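Local atomic coordinates of GXWXG domain-containing protein (Thermomonospora curvata, PDB entry 4MVE), a protein that is of unknown function but combines GXWXG and DUF4334 family sequences in a single chain built largely around a curled antiparallel beta sheet. Residues 41-46 with 63-68; 74-79 with 93-98. All coordinates share one frame; numbering follows the deposited sequence.

Interaction 1: residues 41-46 with 63-68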
loop_
_atom_site.group_PDB
_atom_site.type_symbol
_atom_site.label_atom_id
_atom_site.label_comp_id
_atom_site.label_asym_id
_atom_site.label_seq_id
_atom_site.Cartn_x
_atom_site.Cartn_y
_atom_site.Cartn_z
ATOM N N LEU A 41 -2.469 -10.570 -5.993
ATOM C CA LEU A 41 -1.395 -11.547 -6.155
ATOM C C LEU A 41 -0.317 -11.057 -7.183
ATOM O O LEU A 41 -0.647 -10.623 -8.286
ATOM C CB LEU A 41 -1.931 -12.951 -6.474
ATOM C CG LEU A 41 -2.895 -13.559 -5.398
ATOM C CD1 LEU A 41 -3.373 -14.940 -5.788
ATOM C CD2 LEU A 41 -2.245 -13.654 -4.057
ATOM N N GLY A 42 0.936 -11.040 -6.737
ATOM C CA GLY A 42 2.075 -10.588 -7.533
ATOM C C GLY A 42 2.989 -9.638 -6.792
ATOM O O GLY A 42 2.787 -9.365 -5.601
ATOM N N THR A 43 4.001 -9.124 -7.497
ATOM C CA THR A 43 4.965 -8.183 -6.946
ATOM C C THR A 43 4.559 -6.775 -7.353
ATOM O O THR A 43 4.169 -6.544 -8.511
ATOM C CB THR A 43 6.392 -8.555 -7.377
ATOM O OG1 THR A 43 6.666 -9.847 -6.845
ATOM C CG2 THR A 43 7.454 -7.576 -6.850
ATOM N N TRP A 44 4.640 -5.840 -6.391
ATOM C CA TRP A 44 4.281 -4.436 -6.606
ATOM C C TRP A 44 5.357 -3.483 -6.096
ATOM O O TRP A 44 5.955 -3.722 -5.033
ATOM C CB TRP A 44 2.944 -4.076 -5.915
ATOM C CG TRP A 44 1.754 -4.898 -6.305
ATOM C CD1 TRP A 44 1.529 -6.206 -5.991
ATOM C CD2 TRP A 44 0.532 -4.416 -6.919
ATOM N NE1 TRP A 44 0.268 -6.588 -6.406
ATOM C CE2 TRP A 44 -0.362 -5.513 -6.989
ATOM C CE3 TRP A 44 0.089 -3.151 -7.362
ATOM C CZ2 TRP A 44 -1.663 -5.395 -7.519
ATOM C CZ3 TRP A 44 -1.196 -3.035 -7.887
ATOM C CH2 TRP A 44 -2.057 -4.149 -7.960
ATOM N N ARG A 45 5.578 -2.391 -6.849
ATOM C CA ARG A 45 6.482 -1.281 -6.504
ATOM C C ARG A 45 5.661 -0.233 -5.713
ATOM O O ARG A 45 4.553 0.153 -6.129
ATOM C CB ARG A 45 7.123 -0.653 -7.757
ATOM C CG ARG A 45 8.036 0.535 -7.399
ATOM C CD ARG A 45 8.805 1.121 -8.586
ATOM N NE ARG A 45 7.954 1.861 -9.527
ATOM C CZ ARG A 45 7.595 1.418 -10.730
ATOM N NH1 ARG A 45 7.998 0.226 -11.155
ATOM N NH2 ARG A 45 6.837 2.166 -11.520
ATOM N N GLY A 46 6.192 0.170 -4.567
ATOM C CA GLY A 46 5.505 1.103 -3.689
ATOM C C GLY A 46 6.086 2.487 -3.675
ATOM O O GLY A 46 7.249 2.681 -4.022
ATOM N N ASN A 63 15.198 1.972 2.137
ATOM C CA ASN A 63 15.108 1.794 0.694
ATOM C C ASN A 63 13.977 0.824 0.353
ATOM O O ASN A 63 14.135 -0.032 -0.513
ATOM C CB ASN A 63 16.429 1.317 0.071
ATOM C CG ASN A 63 17.365 2.411 -0.320
ATOM O OD1 ASN A 63 17.368 2.876 -1.468
ATOM N ND2 ASN A 63 18.223 2.787 0.610
ATOM N N TRP A 64 12.830 0.974 1.033
ATOM C CA TRP A 64 11.627 0.194 0.778
ATOM C C TRP A 64 11.291 0.236 -0.705
ATOM O O TRP A 64 11.231 1.322 -1.304
ATOM C CB TRP A 64 10.447 0.743 1.583
ATOM C CG TRP A 64 9.152 0.029 1.277
ATOM C CD1 TRP A 64 8.885 -1.298 1.453
ATOM C CD2 TRP A 64 7.945 0.623 0.807
ATOM N NE1 TRP A 64 7.586 -1.571 1.093
ATOM C CE2 TRP A 64 6.968 -0.404 0.749
ATOM C CE3 TRP A 64 7.578 1.939 0.445
ATOM C CZ2 TRP A 64 5.656 -0.168 0.308
ATOM C CZ3 TRP A 64 6.269 2.183 0.062
ATOM C CH2 TRP A 64 5.331 1.135 -0.028
ATOM N N TYR A 65 11.166 -0.940 -1.299
ATOM C CA TYR A 65 10.836 -1.093 -2.713
ATOM C C TYR A 65 9.318 -1.273 -2.908
ATOM O O TYR A 65 8.704 -0.553 -3.689
ATOM C CB TYR A 65 11.586 -2.283 -3.335
ATOM C CG TYR A 65 11.103 -2.575 -4.738
ATOM C CD1 TYR A 65 11.404 -1.717 -5.792
ATOM C CD2 TYR A 65 10.286 -3.674 -5.001
ATOM C CE1 TYR A 65 10.887 -1.930 -7.067
ATOM C CE2 TYR A 65 9.776 -3.907 -6.277
ATOM C CZ TYR A 65 10.076 -3.027 -7.309
ATOM O OH TYR A 65 9.618 -3.259 -8.585
ATOM N N GLY A 66 8.751 -2.261 -2.226
ATOM C CA GLY A 66 7.338 -2.577 -2.348
ATOM C C GLY A 66 6.899 -3.800 -1.574
ATOM O O GLY A 66 7.247 -3.969 -0.391
ATOM N N LYS A 67 6.091 -4.645 -2.237
ATOM C CA LYS A 67 5.462 -5.839 -1.600
ATOM C C LYS A 67 5.302 -6.984 -2.565
ATOM O O LYS A 67 5.214 -6.752 -3.783
ATOM C CB LYS A 67 4.060 -5.485 -1.041
ATOM C CG LYS A 67 3.998 -4.271 -0.117
ATOM C CD LYS A 67 2.569 -3.987 0.377
ATOM C CE LYS A 67 2.520 -2.813 1.307
ATOM N NZ LYS A 67 3.189 -3.130 2.595
ATOM N N ARG A 68 5.290 -8.227 -2.030
ATOM C CA ARG A 68 5.048 -9.449 -2.821
ATOM C C ARG A 68 3.895 -10.225 -2.183
ATOM O O ARG A 68 3.990 -10.596 -1.015
ATOM C CB ARG A 68 6.288 -10.352 -2.957
ATOM C CG ARG A 68 6.033 -11.528 -3.968
ATOM C CD ARG A 68 7.282 -12.174 -4.576
ATOM N NE ARG A 68 8.056 -12.928 -3.583
ATOM C CZ ARG A 68 8.229 -14.250 -3.587
ATOM N NH1 ARG A 68 8.932 -14.835 -2.628
ATOM N NH2 ARG A 68 7.667 -15.001 -4.529
HETATM O O HOH W 1 9.914 2.612 -3.201
#

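Interaction 2: residues 74-79 with 93-98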
loop_
_atom_site.group_PDB
_atom_site.type_symbol
_atom_site.label_atom_id
_atom_site.label_comp_id
_atom_site.label_asym_id
_atom_site.label_seq_id
_atom_site.Cartn_x
_atom_site.Cartn_y
_atom_site.Cartn_z
ATOM N N HIS A 74 0.282 -15.759 2.482
ATOM C CA HIS A 74 1.719 -15.484 2.496
ATOM C C HIS A 74 2.076 -14.253 1.664
ATOM O O HIS A 74 2.115 -14.302 0.438
ATOM C CB HIS A 74 2.493 -16.729 2.023
ATOM C CG HIS A 74 2.244 -17.953 2.862
ATOM N ND1 HIS A 74 1.438 -18.995 2.408
ATOM C CD2 HIS A 74 2.711 -18.275 4.093
ATOM C CE1 HIS A 74 1.478 -19.920 3.351
ATOM N NE2 HIS A 74 2.210 -19.526 4.393
ATOM N N VAL A 75 2.347 -13.143 2.364
ATOM C CA VAL A 75 2.703 -11.837 1.817
ATOM C C VAL A 75 4.046 -11.348 2.394
ATOM O O VAL A 75 4.254 -11.394 3.613
ATOM C CB VAL A 75 1.569 -10.817 2.144
ATOM C CG1 VAL A 75 1.879 -9.417 1.600
ATOM C CG2 VAL A 75 0.214 -11.302 1.610
ATOM N N GLU A 76 4.908 -10.800 1.536
ATOM C CA GLU A 76 6.136 -10.142 1.976
ATOM C C GLU A 76 5.819 -8.653 1.983
ATOM O O GLU A 76 5.675 -8.060 0.922
ATOM C CB GLU A 76 7.352 -10.513 1.109
ATOM C CG GLU A 76 7.598 -12.023 1.083
ATOM C CD GLU A 76 8.552 -12.486 -0.002
ATOM O OE1 GLU A 76 8.632 -11.802 -1.046
ATOM O OE2 GLU A 76 9.187 -13.551 0.169
ATOM N N PRO A 77 5.595 -8.040 3.167
ATOM C CA PRO A 77 5.171 -6.630 3.181
ATOM C C PRO A 77 6.267 -5.608 2.925
ATOM O O PRO A 77 5.956 -4.470 2.548
ATOM C CB PRO A 77 4.603 -6.446 4.590
ATOM C CG PRO A 77 5.323 -7.452 5.425
ATOM C CD PRO A 77 5.667 -8.613 4.532
ATOM N N LEU A 78 7.526 -5.968 3.171
ATOM C CA LEU A 78 8.623 -4.988 3.079
ATOM C C LEU A 78 9.775 -5.429 2.239
ATOM O O LEU A 78 10.853 -5.737 2.761
ATOM C CB LEU A 78 9.143 -4.629 4.488
ATOM C CG LEU A 78 8.084 -4.084 5.465
ATOM C CD1 LEU A 78 8.618 -4.110 6.872
ATOM C CD2 LEU A 78 7.676 -2.635 5.083
ATOM N N LEU A 79 9.579 -5.384 0.913
ATOM C CA LEU A 79 10.655 -5.626 -0.038
ATOM C C LEU A 79 11.473 -4.383 -0.046
ATOM O O LEU A 79 10.895 -3.296 -0.032
ATOM C CB LEU A 79 10.128 -5.960 -1.447
ATOM C CG LEU A 79 9.246 -7.220 -1.599
ATOM C CD1 LEU A 79 8.820 -7.387 -3.090
ATOM C CD2 LEU A 79 9.978 -8.507 -1.068
ATOM N N LEU A 93 10.055 -7.338 10.927
ATOM C CA LEU A 93 8.761 -6.878 11.473
ATOM C C LEU A 93 7.693 -7.976 11.334
ATOM O O LEU A 93 6.528 -7.764 11.683
ATOM C CB LEU A 93 8.282 -5.583 10.773
ATOM C CG LEU A 93 8.969 -4.299 11.240
ATOM C CD1 LEU A 93 10.201 -4.032 10.429
ATOM C CD2 LEU A 93 8.063 -3.109 11.030
ATOM N N GLY A 94 8.094 -9.108 10.773
ATOM C CA GLY A 94 7.198 -10.235 10.550
ATOM C C GLY A 94 6.628 -10.185 9.142
ATOM O O GLY A 94 6.853 -9.219 8.391
ATOM N N LEU A 95 5.873 -11.226 8.783
ATOM C CA LEU A 95 5.294 -11.324 7.463
ATOM C C LEU A 95 3.834 -10.850 7.501
ATOM O O LEU A 95 3.485 -10.035 8.370
ATOM C CB LEU A 95 5.477 -12.752 6.866
ATOM C CG LEU A 95 6.949 -13.092 6.522
ATOM C CD1 LEU A 95 7.122 -14.550 6.213
ATOM C CD2 LEU A 95 7.465 -12.266 5.339
ATOM N N ALA A 96 3.014 -11.249 6.506
ATOM C CA ALA A 96 1.659 -10.752 6.434
ATOM C C ALA A 96 0.763 -11.696 5.630
ATOM O O ALA A 96 1.204 -12.749 5.174
ATOM C CB ALA A 96 1.653 -9.354 5.819
ATOM N N ARG A 97 -0.515 -11.352 5.544
ATOM C CA ARG A 97 -1.508 -12.128 4.819
ATOM C C ARG A 97 -2.638 -11.203 4.359
ATOM O O ARG A 97 -2.673 -10.020 4.736
ATOM C CB ARG A 97 -2.014 -13.320 5.657
ATOM C CG ARG A 97 -2.802 -12.929 6.870
ATOM C CD ARG A 97 -2.655 -13.925 8.031
ATOM N NE ARG A 97 -3.398 -13.409 9.188
ATOM C CZ ARG A 97 -3.066 -12.324 9.894
ATOM N NH1 ARG A 97 -1.953 -11.644 9.608
ATOM N NH2 ARG A 97 -3.825 -11.926 10.906
ATOM N N LEU A 98 -3.502 -11.720 3.495
ATOM C CA LEU A 98 -4.618 -10.956 2.933
ATOM C C LEU A 98 -5.949 -11.471 3.414
ATOM O O LEU A 98 -6.173 -12.690 3.470
ATOM C CB LEU A 98 -4.612 -11.041 1.406
ATOM C CG LEU A 98 -3.491 -10.284 0.655
ATOM C CD1 LEU A 98 -3.325 -10.849 -0.753
ATOM C CD2 LEU A 98 -3.793 -8.786 0.571
#

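Interaction 1: residues 41-46 with 63-68
Trp44 O is gripped from the neighbouring strand by Lys67 N at 2.9 Å and by a CA-H...O contact from Gly66 CA. Trp44 N returns a nearly straight bond (169°) to Lys67 O, making Trp44 and Lys67 an antiparallel hydrogen-bonded pair. Further along, Gly46 N reaches a lone pair of Tyr65 O at 2.8 Å, in the carbonyl plane. Tyr65 and Gly66 together form a classic beta bulge opposite Leu79. With CG anti to the backbone N (chi1 172°), the Tyr65 ring lies against Arg45, whose CA sits 4.0 Å above one face, near the rim, while the OH bonds Glu150. Thr43 CG2 approaches the ring edge. Were Tyr65 an alanine, Arg45 would probably lose the ring packed against its CA and CB, and Glu150 its hydroxyl partner. Thr43 OG1, in turn, packs 3.3 Å from Arg68 CD, whereas Arg68 NE is engaged by Glu76. Residues 42-46 spell the GXWXG signature. At Gly46 a CB would collide with Trp64 CH2, which now lies 3.7 Å from Gly46 CA, and at Gly66 one would run into Trp44 O: the bare backbone is what lets bonded strand and indole come this close.

Interaction 2: residues 74-79 with 93-98
Val75 and Ala96 form one antiparallel hydrogen-bonded bridge where strands 74-79 and 96-98 meet at 122°, far from a flat antiparallel alignment. Val75 N bonds Ala96 O at 3.1 Å but approaches from 54° above the carbonyl plane, and the return bond from Ala96 N to Val75 O is weak. Val75 CB also rests against Ala96 CB. Val75 CG2, set anti to the carbonyl carbon, reaches along the other strand to Arg97 CA at 3.7 Å and to Leu98 CG, the valine and leucine side chains crossing at about a right angle. Successive antiparallel pairings lead from strand 96-103 through 106-113, 118-124, 129-136, 143-149, 42-48 and 64-71 to 74-81, so this single bridge links the two ends of that series, consistent with a barrel-like closure of the curled sheet. Val75 and Pro77 also touch Met111, and Leu98 touches Phe69. Further along strand 74-79, Pro77 CG lies 3.8 Å from Gly94 O and also meets Ala96 CB, while Leu95 CD2 packs against Pro77 CD at 4.2 Å. Leu78 CD1 and Leu93 CD1 touch at 3.9 Å, methyl to methyl, and Leu93 O accepts a bond from Gln116 NE2.

The centres of the two interactions lie about 10 Å apart, and they follow in series along the chain, interaction 1 closing before interaction 2 opens. Strands 64-71 and 74-81 are consecutive in sequence and neighbours in the beta sheet; interaction 1 contains the first and interaction 2 the second. Across that shared hairpin Arg68 NE makes a salt bridge to Glu76 OE1 at 2.8 Å, and Tyr65 N probably bonds Leu79 O. Interaction 1 joins two strands of the GXWXG region, whereas interaction 2 links that region to a strand of the DUF4334 region. The two regions thus meet within one curled beta structure, consistent with a single folded unit.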